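Local coordinates for N-acetyltransferase family protein (PDB 3LNB) that probably transfers an acetyl group from acetyl-coenzyme A to arylamine substrates, a reaction by which it inactivates the antibiotic sulfamethoxazole, at residues D135-V139 with K230-I234; K148-I152 with H163-F167; V151-F156 with G218-T222. The protein carries 1 engineered substitution. One frame throughout, in Å; residues are numbered along the deposited sequence.

In the fold
Contacts 2 and 3 both use Val151 of strand 148-152, yet differ sharply in setting. Contact 3 is wholly buried, near the centre of the chain, and joins aromatic rings with a carboxylate beside coenzyme A. Contact 2 pairs that strand with the short outermost strand 165-166 of the eight-stranded sheet, through backbone bonds and partly exposed rings. Contact 1, also partly buried, joins the neighbouring strand 131-145 to helix 228-240 by a salt bridge and an aliphatic patch. Contacts 1 and 3 meet where His138 NE2 lies 2.8 Å from Asp153 OD2, a probable hydrogen bond, and both touch coenzyme A; contacts 1 and 2 do not touch.

Contact 1: D135-V139 with K230-I234; sequences DDGHV and KVNNI. With COA (coenzyme A), chain B.
Asp136 and Lys230 form a salt bridge, with Lys230 NZ donating to Asp136 OD2 at 3.0 Å. The ammonium comes to the anti side of that oxygen, 30° out of the carboxylate plane, and the two side chains cross at about a right angle. A bend at chi2 (64°) followed by an extended run carries the lysine amine from the helix to the turn. Just inside this pair, the backbone oxygen of Asp136 rests against Ile234, whose CG2 is 3.2 Å from it. The arrangement fastens helix 228-240 over the bend that leads into the strand bearing His138, which with Cys99 and Asp153 fits the Cys-His-Asp triad of arylamine N-acetyltransferases. The His138 ring turns from the helix toward the cofactor: coenzyme A C3P lies over one face, 3.8 Å from His138 ND1, while His138 NE2 is hydrogen-bonded to Asp153. Val139 points toward the helix. Its CG2 meets Ile234 CD1 at 3.4 Å, tighter than usual for two carbons. The isoleucine reaches this methyl with an extended outer chain (chi2 178°), and Tyr100 of helix 99-112 also touches Val139.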
loop_
_atom_site.group_PDB
_atom_site.type_symbol
_atom_site.label_atom_id
_atom_site.label_comp_id
_atom_site.label_asym_id
_atom_site.label_seq_id
_atom_site.Cartn_x
_atom_site.Cartn_y
_atom_site.Cartn_z
ATOM N N ASP A 135 14.477 3.609 8.187
ATOM C CA ASP A 135 15.079 3.208 6.916
ATOM C C ASP A 135 14.372 1.994 6.310
ATOM O O ASP A 135 14.156 0.986 6.985
ATOM C CB ASP A 135 16.564 2.853 7.104
ATOM C CG ASP A 135 17.462 4.076 7.282
ATOM O OD1 ASP A 135 16.977 5.220 7.173
ATOM O OD2 ASP A 135 18.674 3.880 7.529
ATOM N N ASP A 136 14.027 2.100 5.030
ATOM C CA ASP A 136 13.364 1.020 4.302
ATOM C C ASP A 136 12.081 0.509 4.935
ATOM O O ASP A 136 11.862 -0.699 4.988
ATOM C CB ASP A 136 14.316 -0.163 4.121
ATOM C CG ASP A 136 15.618 0.237 3.475
ATOM O OD1 ASP A 136 15.615 1.223 2.718
ATOM O OD2 ASP A 136 16.636 -0.447 3.715
ATOM N N GLY A 137 11.241 1.423 5.412
ATOM C CA GLY A 137 9.985 1.031 6.026
ATOM C C GLY A 137 8.832 1.022 5.031
ATOM O O GLY A 137 7.663 1.109 5.410
ATOM N N HIS A 138 9.162 0.932 3.748
ATOM C CA HIS A 138 8.154 0.887 2.697
ATOM C C HIS A 138 8.687 -0.009 1.596
ATOM O O HIS A 138 9.897 -0.107 1.404
ATOM C CB HIS A 138 7.869 2.292 2.145
ATOM C CG HIS A 138 6.747 2.335 1.150
ATOM N ND1 HIS A 138 5.690 1.450 1.178
ATOM C CD2 HIS A 138 6.489 3.194 0.133
ATOM C CE1 HIS A 138 4.828 1.762 0.224
ATOM N NE2 HIS A 138 5.288 2.817 -0.424
ATOM N N VAL A 139 7.777 -0.678 0.899
ATOM C CA VAL A 139 8.129 -1.573 -0.193
ATOM C C VAL A 139 7.232 -1.227 -1.371
ATOM O O VAL A 139 6.012 -1.151 -1.225
ATOM C CB VAL A 139 7.899 -3.056 0.190
ATOM C CG1 VAL A 139 8.088 -3.943 -1.032
ATOM C CG2 VAL A 139 8.858 -3.469 1.310
ATOM N N LYS A 230 14.687 -9.901 2.537
ATOM C CA LYS A 230 14.765 -8.477 2.870
ATOM C C LYS A 230 13.377 -7.993 3.267
ATOM O O LYS A 230 13.223 -7.237 4.221
ATOM C CB LYS A 230 15.271 -7.671 1.668
ATOM C CG LYS A 230 15.120 -6.153 1.803
ATOM C CD LYS A 230 15.962 -5.561 2.937
ATOM C CE LYS A 230 15.799 -4.043 2.993
ATOM N NZ LYS A 230 16.577 -3.407 4.097
ATOM N N VAL A 231 12.367 -8.429 2.521
ATOM C CA VAL A 231 10.997 -8.049 2.824
ATOM C C VAL A 231 10.628 -8.559 4.217
ATOM O O VAL A 231 9.892 -7.899 4.941
ATOM C CB VAL A 231 10.018 -8.596 1.763
ATOM C CG1 VAL A 231 8.582 -8.437 2.228
ATOM C CG2 VAL A 231 10.210 -7.831 0.463
ATOM N N ASN A 232 11.148 -9.726 4.600
ATOM C CA ASN A 232 10.869 -10.252 5.937
ATOM C C ASN A 232 11.630 -9.439 6.973
ATOM O O ASN A 232 11.175 -9.294 8.109
ATOM C CB ASN A 232 11.271 -11.722 6.064
ATOM C CG ASN A 232 10.329 -12.646 5.331
ATOM O OD1 ASN A 232 9.120 -12.613 5.541
ATOM N ND2 ASN A 232 10.880 -13.476 4.459
ATOM N N ASN A 233 12.790 -8.908 6.586
ATOM C CA ASN A 233 13.583 -8.097 7.510
ATOM C C ASN A 233 12.846 -6.772 7.711
ATOM O O ASN A 233 12.795 -6.240 8.814
ATOM C CB ASN A 233 14.988 -7.824 6.949
ATOM C CG ASN A 233 15.918 -7.172 7.979
ATOM O OD1 ASN A 233 16.361 -7.818 8.938
ATOM N ND2 ASN A 233 16.209 -5.888 7.791
ATOM N N ILE A 234 12.275 -6.248 6.632
ATOM C CA ILE A 234 11.533 -4.999 6.701
ATOM C C ILE A 234 10.343 -5.179 7.642
ATOM O O ILE A 234 10.041 -4.302 8.449
ATOM C CB ILE A 234 11.031 -4.560 5.299
ATOM C CG1 ILE A 234 12.223 -4.194 4.409
ATOM C CG2 ILE A 234 10.092 -3.364 5.424
ATOM C CD1 ILE A 234 11.849 -3.786 2.979
HETATM N N1A COA B . 0.522 3.925 12.119
HETATM C C2A COA B . -0.443 3.867 13.019
HETATM N N3A COA B . -1.332 4.837 13.148
HETATM C C4A COA B . -1.277 5.917 12.358
HETATM C C5A COA B . -0.275 6.016 11.404
HETATM C C6A COA B . 0.640 4.976 11.296
HETATM N N6A COA B . 1.608 5.017 10.383
HETATM N N7A COA B . -0.453 7.161 10.754
HETATM C C8A COA B . -1.523 7.759 11.272
HETATM N N9A COA B . -2.032 7.006 12.246
HETATM C C1B COA B . -3.286 7.282 12.985
HETATM C C2B COA B . -3.276 8.620 13.722
HETATM O O2B COA B . -2.576 8.490 14.963
HETATM C C3B COA B . -4.772 8.812 13.966
HETATM O O3B COA B . -5.163 8.219 15.208
HETATM P P3B COA B . -6.352 8.899 16.054
HETATM O O7A COA B . -7.509 9.263 15.206
HETATM O O8A COA B . -6.741 7.853 17.214
HETATM O O9A COA B . -5.687 10.176 16.772
HETATM C C4B COA B . -5.424 8.073 12.794
HETATM O O4B COA B . -4.353 7.476 12.044
HETATM C C5B COA B . -6.178 9.036 11.879
HETATM O O5B COA B . -5.270 9.988 11.320
HETATM P P1A COA B . -5.846 11.242 10.496
HETATM O O1A COA B . -4.568 11.962 9.833
HETATM O O2A COA B . -6.620 12.157 11.363
HETATM O O3A COA B . -6.751 10.623 9.318
HETATM P P2A COA B . -6.165 10.016 7.946
HETATM O O4A COA B . -6.142 11.244 6.906
HETATM O O5A COA B . -7.016 8.903 7.469
HETATM O O6A COA B . -4.630 9.595 8.189
HETATM C CBP COA B . -3.563 7.530 7.382
HETATM C CCP COA B . -4.265 8.255 8.535
HETATM C CDP COA B . -4.562 7.279 6.250
HETATM C CEP COA B . -3.022 6.193 7.890
HETATM C CAP COA B . -2.397 8.381 6.874
HETATM O OAP COA B . -1.502 8.655 7.955
HETATM C C9P COA B . -1.619 7.663 5.769
HETATM O O9P COA B . -2.093 7.528 4.642
HETATM N N8P COA B . -0.416 7.225 6.137
HETATM C C7P COA B . 0.501 6.528 5.222
HETATM C C6P COA B . 1.167 5.348 5.935
HETATM C C5P COA B . 2.401 4.865 5.168
HETATM O O5P COA B . 3.438 5.526 5.176
HETATM N N4P COA B . 2.274 3.704 4.532
HETATM C C3P COA B . 3.380 3.128 3.752
HETATM C C2P COA B . 4.398 2.442 4.665
HETATM S S1P COA B . 3.783 0.904 5.446
#

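Contact 2: K148-I152 with H163-F167; sequences KDYVI and HPVPF. With FMT (formic acid), chain C.
The Phe167 ring lies with one face on Asp149 CB, a CH-pi contact in which the methylene stands 3.7 Å from the ring centroid, only 13° off the normal. At the ring's edge, in plane, is the backbone N of Val151, and Phe167 CE1 reaches Val151 CG2 at 3.7 Å. The Tyr150 ring meets its neighbours obliquely instead: its CD2 is 3.6 Å from Pro164 CB, and CE2 touches Pro166 CB. With chi1 at -60°, Tyr150 CG lies anti to its own carbonyl carbon, which sets the ring along the two prolines. Pro164 CB is also packed by Ile152 CD1. Between the rings runs an antiparallel strand pair. Val151 and Val165 form its hydrogen-bonded pair, with Val151 N to Val165 O at 2.8 Å and Val165 N to Val151 O at 3.0 Å, and Phe167 N donates to Asp149 O. A water donates to both Val151 O and His163 O. His163 NE2 donates to O1 of a formic acid, probably from the crystallisation liquor, at 2.9 Å, and its ND1 bonds Asp56. Since Pro164 and Pro166 lack an N-H, donation from 163-167 to strand 148-152 comes from Val165 and Phe167, while the proline rings give Tyr150 and Ile152 apolar surface.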
loop_
_atom_site.group_PDB
_atom_site.type_symbol
_atom_site.label_atom_id
_atom_site.label_comp_id
_atom_site.label_asym_id
_atom_site.label_seq_id
_atom_site.Cartn_x
_atom_site.Cartn_y
_atom_site.Cartn_z
ATOM N N LYS A 148 10.031 2.079 -20.706
ATOM C CA LYS A 148 9.791 3.056 -19.646
ATOM C C LYS A 148 9.597 2.409 -18.278
ATOM O O LYS A 148 9.048 1.312 -18.175
ATOM C CB LYS A 148 8.558 3.896 -19.981
ATOM C CG LYS A 148 8.766 4.884 -21.114
ATOM C CD LYS A 148 7.543 5.770 -21.263
ATOM C CE LYS A 148 6.591 5.237 -22.317
ATOM N NZ LYS A 148 7.064 5.627 -23.674
ATOM N N ASP A 149 10.053 3.100 -17.234
ATOM C CA ASP A 149 9.914 2.609 -15.873
ATOM C C ASP A 149 8.778 3.336 -15.167
ATOM O O ASP A 149 8.559 4.525 -15.387
ATOM C CB ASP A 149 11.195 2.828 -15.070
ATOM C CG ASP A 149 12.277 1.829 -15.410
ATOM O OD1 ASP A 149 11.943 0.732 -15.901
ATOM O OD2 ASP A 149 13.464 2.137 -15.162
ATOM N N TYR A 150 8.064 2.608 -14.318
ATOM C CA TYR A 150 6.960 3.173 -13.559
ATOM C C TYR A 150 6.995 2.675 -12.134
ATOM O O TYR A 150 7.457 1.567 -11.860
ATOM C CB TYR A 150 5.611 2.758 -14.137
ATOM C CG TYR A 150 5.371 3.165 -15.563
ATOM C CD1 TYR A 150 5.993 2.495 -16.612
ATOM C CD2 TYR A 150 4.503 4.213 -15.867
ATOM C CE1 TYR A 150 5.757 2.853 -17.932
ATOM C CE2 TYR A 150 4.258 4.583 -17.180
ATOM C CZ TYR A 150 4.887 3.897 -18.209
ATOM O OH TYR A 150 4.636 4.244 -19.509
ATOM N N VAL A 151 6.508 3.504 -11.222
ATOM C CA VAL A 151 6.411 3.087 -9.833
ATOM C C VAL A 151 4.989 2.552 -9.696
ATOM O O VAL A 151 4.030 3.188 -10.140
ATOM C CB VAL A 151 6.601 4.267 -8.841
ATOM C CG1 VAL A 151 6.026 3.894 -7.462
ATOM C CG2 VAL A 151 8.086 4.600 -8.713
ATOM N N ILE A 152 4.862 1.368 -9.112
ATOM C CA ILE A 152 3.559 0.755 -8.886
ATOM C C ILE A 152 3.474 0.673 -7.371
ATOM O O ILE A 152 4.252 -0.045 -6.743
ATOM C CB ILE A 152 3.478 -0.675 -9.471
ATOM C CG1 ILE A 152 3.801 -0.657 -10.967
ATOM C CG2 ILE A 152 2.071 -1.244 -9.254
ATOM C CD1 ILE A 152 2.846 0.182 -11.792
ATOM N N HIS A 163 -2.566 4.740 -10.279
ATOM C CA HIS A 163 -2.097 4.686 -11.671
ATOM C C HIS A 163 -0.581 4.520 -11.620
ATOM O O HIS A 163 0.062 4.950 -10.663
ATOM C CB HIS A 163 -2.357 6.003 -12.422
ATOM C CG HIS A 163 -3.786 6.437 -12.440
ATOM N ND1 HIS A 163 -4.729 5.872 -13.272
ATOM C CD2 HIS A 163 -4.436 7.383 -11.721
ATOM C CE1 HIS A 163 -5.897 6.451 -13.065
ATOM N NE2 HIS A 163 -5.747 7.371 -12.129
ATOM N N PRO A 164 0.012 3.881 -12.637
ATOM C CA PRO A 164 1.468 3.746 -12.595
ATOM C C PRO A 164 2.018 5.171 -12.639
ATOM O O PRO A 164 1.465 6.018 -13.338
ATOM C CB PRO A 164 1.776 2.986 -13.882
ATOM C CG PRO A 164 0.572 2.132 -14.064
ATOM C CD PRO A 164 -0.565 3.062 -13.718
ATOM N N VAL A 165 3.086 5.446 -11.895
ATOM C CA VAL A 165 3.672 6.785 -11.900
ATOM C C VAL A 165 4.970 6.712 -12.701
ATOM O O VAL A 165 5.935 6.076 -12.284
ATOM C CB VAL A 165 3.953 7.274 -10.467
ATOM C CG1 VAL A 165 4.333 8.753 -10.482
ATOM C CG2 VAL A 165 2.717 7.046 -9.594
ATOM N N PRO A 166 5.007 7.376 -13.864
ATOM C CA PRO A 166 6.181 7.376 -14.739
ATOM C C PRO A 166 7.412 8.093 -14.228
ATOM O O PRO A 166 7.316 9.187 -13.677
ATOM C CB PRO A 166 5.650 8.007 -16.022
ATOM C CG PRO A 166 4.683 9.040 -15.486
ATOM C CD PRO A 166 3.953 8.264 -14.395
ATOM N N PHE A 167 8.567 7.462 -14.431
ATOM C CA PHE A 167 9.850 8.034 -14.040
ATOM C C PHE A 167 10.110 9.292 -14.875
ATOM O O PHE A 167 10.923 10.136 -14.502
ATOM C CB PHE A 167 10.985 7.036 -14.295
ATOM C CG PHE A 167 11.199 6.046 -13.185
ATOM C CD1 PHE A 167 10.137 5.319 -12.660
ATOM C CD2 PHE A 167 12.483 5.806 -12.700
ATOM C CE1 PHE A 167 10.346 4.360 -11.666
ATOM C CE2 PHE A 167 12.708 4.847 -11.703
ATOM C CZ PHE A 167 11.637 4.124 -11.188
HETATM C C FMT C . -8.555 7.942 -9.961
HETATM O O1 FMT C . -8.049 8.600 -10.849
HETATM O O2 FMT C . -9.068 8.558 -8.882
HETATM O O HOH W 1 1.389 3.393 -8.458
#

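Contact 3: V151-F156 with G218-T222; sequences VIDAGF and GYAFT. With COA (coenzyme A), chain B.
Tyr219 CG sits between its backbone N and carbonyl carbon (chi1 54°), which throws the ring across toward Phe156 and Asp153. In Phe156, CG lies anti to the backbone N instead (-154°), and the two side chains slide past each other. Their rings form a T-shaped pair, the edge of Tyr219 against the face of Phe156, with centroids 5.2 Å apart and planes at 71°. Tyr219 CD1 stands over the face of the phenylalanine ring, displaced toward its rim, while coenzyme A C5P lies in plane at that ring's edge, so the phenylalanine ring meets the tyrosine with a face and the cofactor arm with an edge. Gly218 and Tyr219 form a classic beta bulge opposite Leu193 on the sheet's strand 191-196. Asp153, the probable acid of the Cys-His-Asp triad characteristic of this family, is held from several sides. Its OD1 accepts from Gly155 N at 2.8 Å in an Asx turn, met nearly along its C-O axis, and also from Asn103 ND2; OD2 is bonded to His138 NE2. The hydroxyl of Tyr219 makes at most a weak bond to Asp153 OD2, and its position is less certain. Farther along the strand, Phe221 CZ packs on Val151 CG2 at 3.7 Å.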
loop_
_atom_site.group_PDB
_atom_site.type_symbol
_atom_site.label_atom_id
_atom_site.label_comp_id
_atom_site.label_asym_id
_atom_site.label_seq_id
_atom_site.Cartn_x
_atom_site.Cartn_y
_atom_site.Cartn_z
ATOM N N VAL A 151 6.508 3.504 -11.222
ATOM C CA VAL A 151 6.411 3.087 -9.833
ATOM C C VAL A 151 4.989 2.552 -9.696
ATOM O O VAL A 151 4.030 3.188 -10.140
ATOM C CB VAL A 151 6.601 4.267 -8.841
ATOM C CG1 VAL A 151 6.026 3.894 -7.462
ATOM C CG2 VAL A 151 8.086 4.600 -8.713
ATOM N N ILE A 152 4.862 1.368 -9.112
ATOM C CA ILE A 152 3.559 0.755 -8.886
ATOM C C ILE A 152 3.474 0.673 -7.371
ATOM O O ILE A 152 4.252 -0.045 -6.743
ATOM C CB ILE A 152 3.478 -0.675 -9.471
ATOM C CG1 ILE A 152 3.801 -0.657 -10.967
ATOM C CG2 ILE A 152 2.071 -1.244 -9.254
ATOM C CD1 ILE A 152 2.846 0.182 -11.792
ATOM N N ASP A 153 2.545 1.413 -6.780
ATOM C CA ASP A 153 2.430 1.411 -5.330
ATOM C C ASP A 153 0.993 1.344 -4.830
ATOM O O ASP A 153 0.212 2.268 -5.027
ATOM C CB ASP A 153 3.113 2.658 -4.766
ATOM C CG ASP A 153 3.245 2.627 -3.249
ATOM O OD1 ASP A 153 2.734 1.681 -2.608
ATOM O OD2 ASP A 153 3.870 3.562 -2.703
ATOM N N ALA A 154 0.659 0.240 -4.176
ATOM C CA ALA A 154 -0.676 0.053 -3.629
ATOM C C ALA A 154 -0.592 -0.025 -2.112
ATOM O O ALA A 154 -1.543 -0.444 -1.456
ATOM C CB ALA A 154 -1.294 -1.225 -4.179
ATOM N N GLY A 155 0.546 0.381 -1.555
ATOM C CA GLY A 155 0.713 0.307 -0.113
ATOM C C GLY A 155 0.871 1.612 0.649
ATOM O O GLY A 155 1.123 1.590 1.853
ATOM N N PHE A 156 0.705 2.746 -0.024
ATOM C CA PHE A 156 0.867 4.043 0.633
ATOM C C PHE A 156 -0.386 4.542 1.372
ATOM O O PHE A 156 -0.623 5.745 1.462
ATOM C CB PHE A 156 1.332 5.088 -0.393
ATOM C CG PHE A 156 2.117 6.235 0.204
ATOM C CD1 PHE A 156 2.498 7.316 -0.590
ATOM C CD2 PHE A 156 2.474 6.238 1.555
ATOM C CE1 PHE A 156 3.225 8.389 -0.046
ATOM C CE2 PHE A 156 3.201 7.306 2.107
ATOM C CZ PHE A 156 3.576 8.383 1.300
ATOM N N GLY A 218 7.043 12.214 -0.474
ATOM C CA GLY A 218 6.221 11.182 0.133
ATOM C C GLY A 218 7.226 10.189 0.679
ATOM O O GLY A 218 7.253 9.885 1.874
ATOM N N TYR A 219 8.070 9.685 -0.215
ATOM C CA TYR A 219 9.121 8.758 0.175
ATOM C C TYR A 219 10.268 8.752 -0.822
ATOM O O TYR A 219 10.117 9.152 -1.978
ATOM C CB TYR A 219 8.588 7.328 0.343
ATOM C CG TYR A 219 7.840 6.773 -0.850
ATOM C CD1 TYR A 219 6.445 6.768 -0.873
ATOM C CD2 TYR A 219 8.522 6.250 -1.952
ATOM C CE1 TYR A 219 5.744 6.253 -1.953
ATOM C CE2 TYR A 219 7.827 5.730 -3.050
ATOM C CZ TYR A 219 6.441 5.734 -3.040
ATOM O OH TYR A 219 5.737 5.217 -4.094
ATOM N N ALA A 220 11.423 8.323 -0.334
ATOM C CA ALA A 220 12.619 8.212 -1.142
ATOM C C ALA A 220 12.800 6.724 -1.393
ATOM O O ALA A 220 12.278 5.901 -0.641
ATOM C CB ALA A 220 13.816 8.760 -0.383
ATOM N N PHE A 221 13.527 6.383 -2.450
ATOM C CA PHE A 221 13.800 4.989 -2.779
ATOM C C PHE A 221 14.962 4.871 -3.758
ATOM O O PHE A 221 15.454 5.875 -4.278
ATOM C CB PHE A 221 12.554 4.292 -3.359
ATOM C CG PHE A 221 12.092 4.839 -4.683
ATOM C CD1 PHE A 221 11.327 6.002 -4.750
ATOM C CD2 PHE A 221 12.422 4.187 -5.869
ATOM C CE1 PHE A 221 10.897 6.507 -5.979
ATOM C CE2 PHE A 221 11.996 4.686 -7.105
ATOM C CZ PHE A 221 11.235 5.842 -7.161
ATOM N N THR A 222 15.411 3.637 -3.972
ATOM C CA THR A 222 16.503 3.345 -4.898
ATOM C C THR A 222 15.998 2.253 -5.837
ATOM O O THR A 222 14.879 1.764 -5.679
ATOM C CB THR A 222 17.757 2.812 -4.169
ATOM O OG1 THR A 222 17.499 1.492 -3.678
ATOM C CG2 THR A 222 18.127 3.714 -3.003
HETATM N N1A COA B . 0.522 3.925 12.119
HETATM C C2A COA B . -0.443 3.867 13.019
HETATM N N3A COA B . -1.332 4.837 13.148
HETATM C C4A COA B . -1.277 5.917 12.358
HETATM C C5A COA B . -0.275 6.016 11.404
HETATM C C6A COA B . 0.640 4.976 11.296
HETATM N N6A COA B . 1.608 5.017 10.383
HETATM N N7A COA B . -0.453 7.161 10.754
HETATM C C8A COA B . -1.523 7.759 11.272
HETATM N N9A COA B . -2.032 7.006 12.246
HETATM C C1B COA B . -3.286 7.282 12.985
HETATM C C2B COA B . -3.276 8.620 13.722
HETATM O O2B COA B . -2.576 8.490 14.963
HETATM C C3B COA B . -4.772 8.812 13.966
HETATM O O3B COA B . -5.163 8.219 15.208
HETATM P P3B COA B . -6.352 8.899 16.054
HETATM O O7A COA B . -7.509 9.263 15.206
HETATM O O8A COA B . -6.741 7.853 17.214
HETATM O O9A COA B . -5.687 10.176 16.772
HETATM C C4B COA B . -5.424 8.073 12.794
HETATM O O4B COA B . -4.353 7.476 12.044
HETATM C C5B COA B . -6.178 9.036 11.879
HETATM O O5B COA B . -5.270 9.988 11.320
HETATM P P1A COA B . -5.846 11.242 10.496
HETATM O O1A COA B . -4.568 11.962 9.833
HETATM O O2A COA B . -6.620 12.157 11.363
HETATM O O3A COA B . -6.751 10.623 9.318
HETATM P P2A COA B . -6.165 10.016 7.946
HETATM O O4A COA B . -6.142 11.244 6.906
HETATM O O5A COA B . -7.016 8.903 7.469
HETATM O O6A COA B . -4.630 9.595 8.189
HETATM C CBP COA B . -3.563 7.530 7.382
HETATM C CCP COA B . -4.265 8.255 8.535
HETATM C CDP COA B . -4.562 7.279 6.250
HETATM C CEP COA B . -3.022 6.193 7.890
HETATM C CAP COA B . -2.397 8.381 6.874
HETATM O OAP COA B . -1.502 8.655 7.955
HETATM C C9P COA B . -1.619 7.663 5.769
HETATM O O9P COA B . -2.093 7.528 4.642
HETATM N N8P COA B . -0.416 7.225 6.137
HETATM C C7P COA B . 0.501 6.528 5.222
HETATM C C6P COA B . 1.167 5.348 5.935
HETATM C C5P COA B . 2.401 4.865 5.168
HETATM O O5P COA B . 3.438 5.526 5.176
HETATM N N4P COA B . 2.274 3.704 4.532
HETATM C C3P COA B . 3.380 3.128 3.752
HETATM C C2P COA B . 4.398 2.442 4.665
HETATM S S1P COA B . 3.783 0.904 5.446
#